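Local coordinates for rieske iron-sulfur protein soxF (Sulfolobus acidocaldarius, PDB 1JM1) that binds a Rieske-type [2Fe-2S] cluster in its soluble domain and probably carries electrons in the archaeal respiratory chain, at residues Asp5-Phe10 against Tyr163-Asn168; Arg12-Asn17 against Thr159-Ala164; Phe88-Val93 against Leu148-Leu153. One frame throughout, in Å; residues are numbered along the deposited sequence. Where two conformers were deposited one is given.

Contact 1: residues Asp5-Phe10 against Tyr163-Asn168; sequences DGLAGF and YAVGTN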
# COMPACT_ATOMS: atom_id res chain seq x y z
N ASP A 5 3.06 -7.13 18.19
CA ASP A 5 3.83 -8.27 17.67
C ASP A 5 4.31 -8.07 16.25
O ASP A 5 4.87 -9.01 15.69
CB ASP A 5 2.98 -9.55 17.71
CG ASP A 5 2.60 -9.93 19.15
OD1 ASP A 5 3.34 -9.60 20.11
OD2 ASP A 5 1.54 -10.59 19.30
N GLY A 6 4.04 -6.89 15.69
CA GLY A 6 4.64 -6.56 14.44
C GLY A 6 6.01 -5.98 14.57
O GLY A 6 6.76 -6.32 15.52
N LEU A 7 6.47 -5.12 13.65
CA LEU A 7 7.77 -4.51 13.74
C LEU A 7 7.71 -3.21 14.50
O LEU A 7 6.83 -2.39 14.31
CB LEU A 7 8.28 -4.20 12.35
CG LEU A 7 8.48 -5.36 11.37
CD1 LEU A 7 8.76 -4.85 9.97
CD2 LEU A 7 9.55 -6.30 11.99
N ALA A 8 8.71 -3.04 15.39
CA ALA A 8 9.01 -1.75 16.00
C ALA A 8 7.75 -1.13 16.62
O ALA A 8 7.53 0.07 16.53
CB ALA A 8 9.68 -0.82 15.07
N GLY A 9 6.96 -1.93 17.33
CA GLY A 9 5.83 -1.45 18.10
C GLY A 9 4.45 -1.52 17.38
O GLY A 9 3.45 -1.25 18.01
N PHE A 10 4.45 -1.83 16.10
CA PHE A 10 3.24 -2.01 15.34
C PHE A 10 2.57 -3.31 15.70
O PHE A 10 3.25 -4.27 16.13
CB PHE A 10 3.50 -2.02 13.86
CG PHE A 10 3.59 -0.66 13.20
CD1 PHE A 10 4.70 0.13 13.26
CD2 PHE A 10 2.51 -0.19 12.46
CE1 PHE A 10 4.78 1.32 12.62
CE2 PHE A 10 2.61 1.03 11.79
CZ PHE A 10 3.74 1.78 11.86
N TYR A 163 0.30 -11.09 6.73
CA TYR A 163 0.16 -10.15 7.83
C TYR A 163 0.75 -8.78 7.45
O TYR A 163 1.80 -8.72 6.79
CB TYR A 163 0.93 -10.65 9.06
CG TYR A 163 0.29 -11.88 9.68
CD1 TYR A 163 0.57 -13.15 9.23
CD2 TYR A 163 -0.66 -11.75 10.68
CE1 TYR A 163 -0.03 -14.23 9.81
CE2 TYR A 163 -1.28 -12.84 11.25
CZ TYR A 163 -0.98 -14.11 10.80
OH TYR A 163 -1.58 -15.16 11.39
N ALA A 164 0.11 -7.72 7.92
CA ALA A 164 0.69 -6.40 7.93
C ALA A 164 1.40 -6.21 9.27
O ALA A 164 0.83 -6.53 10.31
CB ALA A 164 -0.41 -5.34 7.75
N VAL A 165 2.64 -5.73 9.21
CA VAL A 165 3.50 -5.66 10.41
C VAL A 165 4.16 -4.33 10.62
O VAL A 165 4.82 -4.14 11.66
CB VAL A 165 4.54 -6.81 10.40
CG1 VAL A 165 3.83 -8.15 10.43
CG2 VAL A 165 5.51 -6.69 9.22
N GLY A 166 4.06 -3.38 9.69
CA GLY A 166 4.59 -2.06 9.93
C GLY A 166 4.36 -1.18 8.71
O GLY A 166 3.70 -1.58 7.78
N THR A 167 4.93 0.03 8.76
CA THR A 167 4.98 0.90 7.59
C THR A 167 6.36 1.49 7.49
O THR A 167 7.08 1.57 8.49
CB THR A 167 3.91 2.01 7.59
OG1 THR A 167 4.20 2.98 8.60
CG2 THR A 167 2.51 1.45 7.82
N ASN A 168 6.74 1.96 6.31
CA ASN A 168 8.03 2.59 6.13
C ASN A 168 8.02 4.08 6.43
O ASN A 168 9.08 4.71 6.47
CB ASN A 168 8.63 2.36 4.75
CG ASN A 168 7.84 3.02 3.62
OD1 ASN A 168 6.69 3.46 3.84
ND2 ASN A 168 8.42 3.06 2.44
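The ring of F10 lies over the strand backbone at G166, whose CA sits 3.8 Å from the ring centroid of F10 and 16° off the ring normal, a CH-pi contact with main chain rather than with another side chain. Farther along the same face comes T167 N, and beyond it the CZ corner of F10 reaches T167 OG1 at 3.5 Å. That hydroxyl is hydrogen-bonded to A169 O; against the ring it makes a van der Waals approach. With CG of F10 beside its own backbone N (chi1 -83°), the ring leaves a type I' turn, L7 to F10, and lies along the strand, while F10 CB rests 3.3 Å from V165 O. One backbone bond joins the segments: L7 N gives its hydrogen to V165 O at 2.8 Å, nearly straight at 168°. Next to it L7 CD1 touches V165 CG2 at 3.8 Å, the two side chains slanting across each other. V165 and G166 form a classic beta bulge opposite I152. The N-terminal turn is thus joined to the bulged strand by a single hydrogen bond and apolar cover; T167 N, under the ring, is buried with no modelled partner, which probably carries a small polar cost.

Contact 2: residues Arg12-Asn17 against Thr159-Ala164; sequences RYKVAN and TGDIYA
R12 and Y163 supply the cation-pi part of this pairing: the guanidinium lies flat on one face of the phenol ring, planes 21° apart, with R12 CZ 4.1 Å from the ring centroid of Y163. A fully extended chain from CG to NE carries the group across the ring, and R12 NH1 goes on to a salt bridge with D154. K14 and D161 form the charged pair on the face that carries Y163. In the conformer given, one of two deposited, K14 bends at chi3 (-55°) and brings its NZ to D161 OD2 at 3.2 Å, a weak bond and a doubtful salt bridge. Hydrogen bonds from the N17 side-chain amide form another group: ND2 donates to D161 OD1 at 2.8 Å and to T159 O at 3.0 Å. Both acceptors lie close to its amide plane, although D161 OD1 is met from above the carboxylate plane. N17 OD1 turns to Q19 N, capping the helix that follows. Backbone bonds complete the antiparallel pairing of 13-17 with 161-164, including V15 N to I162 O and I162 N to A16 O, both 2.8 Å; V15 and A16 together face I162 in a classic beta bulge. The N17 bond to D161, with K14 a possible part-time second partner, may favour the ionised carboxylate.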
# COMPACT_ATOMS: atom_id res chain seq x y z
N ARG A 12 0.73 -6.91 14.62
CA ARG A 12 0.73 -7.93 13.58
C ARG A 12 -0.74 -8.23 13.28
O ARG A 12 -1.44 -8.77 14.10
CB ARG A 12 1.50 -9.14 14.08
CG ARG A 12 1.55 -10.33 13.12
CD ARG A 12 2.44 -11.42 13.72
NE ARG A 12 2.50 -12.61 12.87
CZ ARG A 12 3.36 -12.74 11.89
NH1 ARG A 12 4.27 -11.82 11.55
NH2 ARG A 12 3.31 -13.88 11.18
N TYR A 13 -1.21 -7.87 12.09
CA TYR A 13 -2.60 -7.95 11.67
C TYR A 13 -2.73 -8.85 10.47
O TYR A 13 -2.08 -8.63 9.46
CB TYR A 13 -3.13 -6.53 11.31
CG TYR A 13 -4.44 -6.50 10.57
CD1 TYR A 13 -5.57 -6.90 11.32
CD2 TYR A 13 -4.61 -6.17 9.22
CE1 TYR A 13 -6.81 -6.91 10.68
CE2 TYR A 13 -5.85 -6.22 8.59
CZ TYR A 13 -6.93 -6.57 9.34
OH TYR A 13 -8.18 -6.64 8.67
N LYS A 14 -3.61 -9.85 10.52
CA LYS A 14 -3.85 -10.70 9.38
C LYS A 14 -4.69 -9.99 8.33
O LYS A 14 -5.85 -9.63 8.59
CB LYS A 14 -4.60 -11.97 9.85
CG LYS A 14 -4.69 -12.98 8.70
CD LYS A 14 -5.57 -14.19 9.10
CE LYS A 14 -5.12 -14.89 10.38
NZ LYS A 14 -5.87 -16.16 10.57
N VAL A 15 -4.16 -9.80 7.17
CA VAL A 15 -4.86 -9.14 6.06
C VAL A 15 -5.78 -10.13 5.35
O VAL A 15 -6.96 -9.88 5.13
CB VAL A 15 -3.88 -8.50 5.07
CG1 VAL A 15 -4.66 -7.88 3.90
CG2 VAL A 15 -3.05 -7.45 5.73
N ALA A 16 -5.20 -11.26 4.93
CA ALA A 16 -5.89 -12.24 4.10
C ALA A 16 -5.00 -13.47 4.00
O ALA A 16 -3.79 -13.38 4.20
CB ALA A 16 -6.14 -11.73 2.69
N ASN A 17 -5.58 -14.61 3.63
CA ASN A 17 -4.79 -15.74 3.22
C ASN A 17 -4.41 -15.60 1.76
O ASN A 17 -5.18 -15.05 0.97
CB ASN A 17 -5.63 -17.03 3.46
CG ASN A 17 -4.79 -18.28 3.27
OD1 ASN A 17 -4.66 -18.79 2.16
ND2 ASN A 17 -4.21 -18.74 4.37
N THR A 159 0.95 -21.33 7.14
CA THR A 159 -0.50 -21.18 7.09
C THR A 159 -0.99 -20.55 5.82
O THR A 159 -2.19 -20.64 5.51
CB THR A 159 -1.04 -20.37 8.27
OG1 THR A 159 -0.47 -19.05 8.11
CG2 THR A 159 -0.61 -20.97 9.61
N GLY A 160 -0.12 -19.85 5.09
CA GLY A 160 -0.54 -19.07 3.93
C GLY A 160 -1.06 -17.68 4.28
O GLY A 160 -1.44 -16.94 3.37
N ASP A 161 -1.11 -17.30 5.54
CA ASP A 161 -1.65 -16.00 5.92
C ASP A 161 -0.64 -14.91 5.70
O ASP A 161 0.56 -15.02 5.97
CB ASP A 161 -2.11 -16.06 7.36
CG ASP A 161 -3.40 -16.88 7.54
OD1 ASP A 161 -4.19 -17.00 6.61
OD2 ASP A 161 -3.54 -17.39 8.68
N ILE A 162 -1.16 -13.79 5.19
CA ILE A 162 -0.40 -12.55 4.95
C ILE A 162 -0.73 -11.55 6.04
O ILE A 162 -1.91 -11.22 6.24
CB ILE A 162 -0.78 -11.94 3.57
CG1 ILE A 162 -0.48 -12.91 2.44
CG2 ILE A 162 -0.09 -10.61 3.36
CD1 ILE A 162 -1.23 -12.61 1.14
N TYR A 163 0.30 -11.09 6.73
CA TYR A 163 0.16 -10.15 7.83
C TYR A 163 0.75 -8.78 7.45
O TYR A 163 1.80 -8.72 6.79
CB TYR A 163 0.93 -10.65 9.06
CG TYR A 163 0.29 -11.88 9.68
CD1 TYR A 163 0.57 -13.15 9.23
CD2 TYR A 163 -0.66 -11.75 10.68
CE1 TYR A 163 -0.03 -14.23 9.81
CE2 TYR A 163 -1.28 -12.84 11.25
CZ TYR A 163 -0.98 -14.11 10.80
OH TYR A 163 -1.58 -15.16 11.39
N ALA A 164 0.11 -7.72 7.92
CA ALA A 164 0.69 -6.40 7.93
C ALA A 164 1.40 -6.21 9.27
O ALA A 164 0.83 -6.53 10.31
CB ALA A 164 -0.41 -5.34 7.75

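Contact 3: residues Phe88-Val93 against Leu148-Leu153; sequences FAFSDV and LPIVIL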
# COMPACT_ATOMS: atom_id res chain seq x y z
N PHE A 88 2.67 -6.85 -2.47
CA PHE A 88 3.10 -5.64 -1.79
C PHE A 88 1.86 -4.95 -1.23
O PHE A 88 0.72 -5.32 -1.55
CB PHE A 88 3.84 -4.70 -2.78
CG PHE A 88 5.08 -5.34 -3.35
CD1 PHE A 88 5.01 -6.15 -4.46
CD2 PHE A 88 6.30 -5.13 -2.74
CE1 PHE A 88 6.15 -6.74 -4.99
CE2 PHE A 88 7.45 -5.71 -3.24
CZ PHE A 88 7.35 -6.49 -4.38
N ALA A 89 2.06 -3.90 -0.45
CA ALA A 89 0.96 -3.13 0.08
C ALA A 89 1.36 -1.69 0.31
O ALA A 89 2.51 -1.38 0.63
CB ALA A 89 0.46 -3.75 1.39
N PHE A 90 0.37 -0.80 0.19
CA PHE A 90 0.57 0.64 0.31
C PHE A 90 -0.58 1.23 1.10
O PHE A 90 -1.71 0.75 1.11
CB PHE A 90 0.61 1.29 -1.07
CG PHE A 90 1.77 0.83 -1.94
CD1 PHE A 90 1.66 -0.31 -2.71
CD2 PHE A 90 2.96 1.56 -1.94
CE1 PHE A 90 2.74 -0.75 -3.45
CE2 PHE A 90 4.03 1.13 -2.71
CZ PHE A 90 3.92 0.00 -3.45
N SER A 91 -0.30 2.44 1.67
CA SER A 91 -1.38 3.30 2.12
C SER A 91 -2.26 3.70 0.93
O SER A 91 -1.80 3.91 -0.18
CB SER A 91 -0.78 4.56 2.73
OG SER A 91 -1.79 5.48 3.14
N ASP A 92 -3.58 3.82 1.22
CA ASP A 92 -4.54 4.31 0.25
C ASP A 92 -4.86 5.79 0.42
O ASP A 92 -5.85 6.24 -0.17
CB ASP A 92 -5.80 3.47 0.28
CG ASP A 92 -6.72 3.69 -0.88
OD1 ASP A 92 -6.16 3.83 -2.03
OD2 ASP A 92 -7.96 3.67 -0.73
N VAL A 93 -4.07 6.53 1.17
CA VAL A 93 -4.28 7.97 1.41
C VAL A 93 -3.14 8.74 0.77
O VAL A 93 -1.96 8.57 1.12
CB VAL A 93 -4.45 8.28 2.89
CG1 VAL A 93 -4.69 9.80 3.07
CG2 VAL A 93 -5.56 7.48 3.55
N LEU A 148 4.53 7.49 -1.55
CA LEU A 148 3.40 6.84 -0.93
C LEU A 148 3.88 5.81 0.10
O LEU A 148 4.67 4.94 -0.26
CB LEU A 148 2.54 6.15 -1.99
CG LEU A 148 1.22 5.58 -1.49
CD1 LEU A 148 0.29 6.69 -1.02
CD2 LEU A 148 0.55 4.80 -2.62
N PRO A 149 3.42 5.87 1.35
CA PRO A 149 3.90 4.89 2.32
C PRO A 149 3.58 3.45 1.94
O PRO A 149 2.49 3.15 1.42
CB PRO A 149 3.21 5.32 3.62
CG PRO A 149 3.06 6.81 3.44
CD PRO A 149 2.68 6.96 1.97
N ILE A 150 4.53 2.59 2.22
CA ILE A 150 4.44 1.15 2.06
C ILE A 150 4.05 0.51 3.39
O ILE A 150 4.59 0.87 4.44
CB ILE A 150 5.79 0.56 1.55
CG1 ILE A 150 6.08 1.11 0.16
CG2 ILE A 150 5.80 -0.96 1.59
CD1 ILE A 150 7.51 0.84 -0.32
N VAL A 151 3.14 -0.45 3.32
CA VAL A 151 2.79 -1.30 4.43
C VAL A 151 3.66 -2.57 4.32
O VAL A 151 3.60 -3.29 3.32
CB VAL A 151 1.30 -1.65 4.43
CG1 VAL A 151 0.98 -2.61 5.59
CG2 VAL A 151 0.46 -0.39 4.51
N ILE A 152 4.48 -2.78 5.33
CA ILE A 152 5.39 -3.94 5.36
C ILE A 152 4.56 -5.18 5.68
O ILE A 152 3.75 -5.17 6.61
CB ILE A 152 6.51 -3.69 6.36
CG1 ILE A 152 7.21 -2.36 6.04
CG2 ILE A 152 7.46 -4.89 6.38
CD1 ILE A 152 7.99 -1.91 7.27
N LEU A 153 4.75 -6.23 4.88
CA LEU A 153 4.05 -7.47 5.01
C LEU A 153 4.96 -8.59 5.43
O LEU A 153 6.16 -8.59 5.17
CB LEU A 153 3.41 -7.84 3.66
CG LEU A 153 2.45 -6.83 3.05
CD1 LEU A 153 1.97 -7.33 1.68
CD2 LEU A 153 1.26 -6.54 3.98
O HOH W 1 4.68 -4.16 0.81
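F90 and F88 are the flat groups, and only the F90 ring meets the other segment: P149 O, L148 CD2 and I150 CG1 all approach it obliquely, neither squarely over a face nor at the rim. Its nearest atom, CE2 of F90, comes 3.5 Å from I150 CG1, the two side chains lying alongside and pointing the same way, while F90 CB rests on L148 CD2 at 3.8 Å. Both phenylalanines pack on I60. On the other side of the strand, A89 CB touches V151 CB at 3.8 Å and both methyls of L153. Two backbone bonds hold the antiparallel segments: S91 N to P149 O at 2.9 Å, and V151 N to A89 O, whose donor stands 54° out of the carbonyl plane. Where the strands draw apart toward L153, a water replaces the next direct bond, accepting from A89 N and donating to V151 O, each at 2.9 Å. The rotamer of S91 (chi1 178°) swings OG forward along the chain, where it accepts from V93 N in an ST turn. L148 CD2 lies against S91 O, a buried oxygen without a modelled partner, so the apolar packing here probably carries some polar cost, while the bridging water satisfies two main-chain groups.

Sheet pairing spreads from one strand to its neighbours. Strand 161-167 serves both contact 1 and contact 2, which share Y163 and A164 and have centres about 12 Å apart; R12 of contact 2 also packs against D5 and G6 of contact 1. The other edge of strand 161-167 meets strand 151-155 of contact 3: G166 O lies 2.8 Å from I152 N, and N168 OD1 lies 2.8 Å from I150 N. Contact 3, in the heart of the chain, ties this three-stranded sheet to strand 87-91 of a second one. Contacts 1 and 2 lie away from the cluster, whereas V93 of contact 3 has its side chain about 8 Å from the cluster and directly precedes the cluster-binding C94.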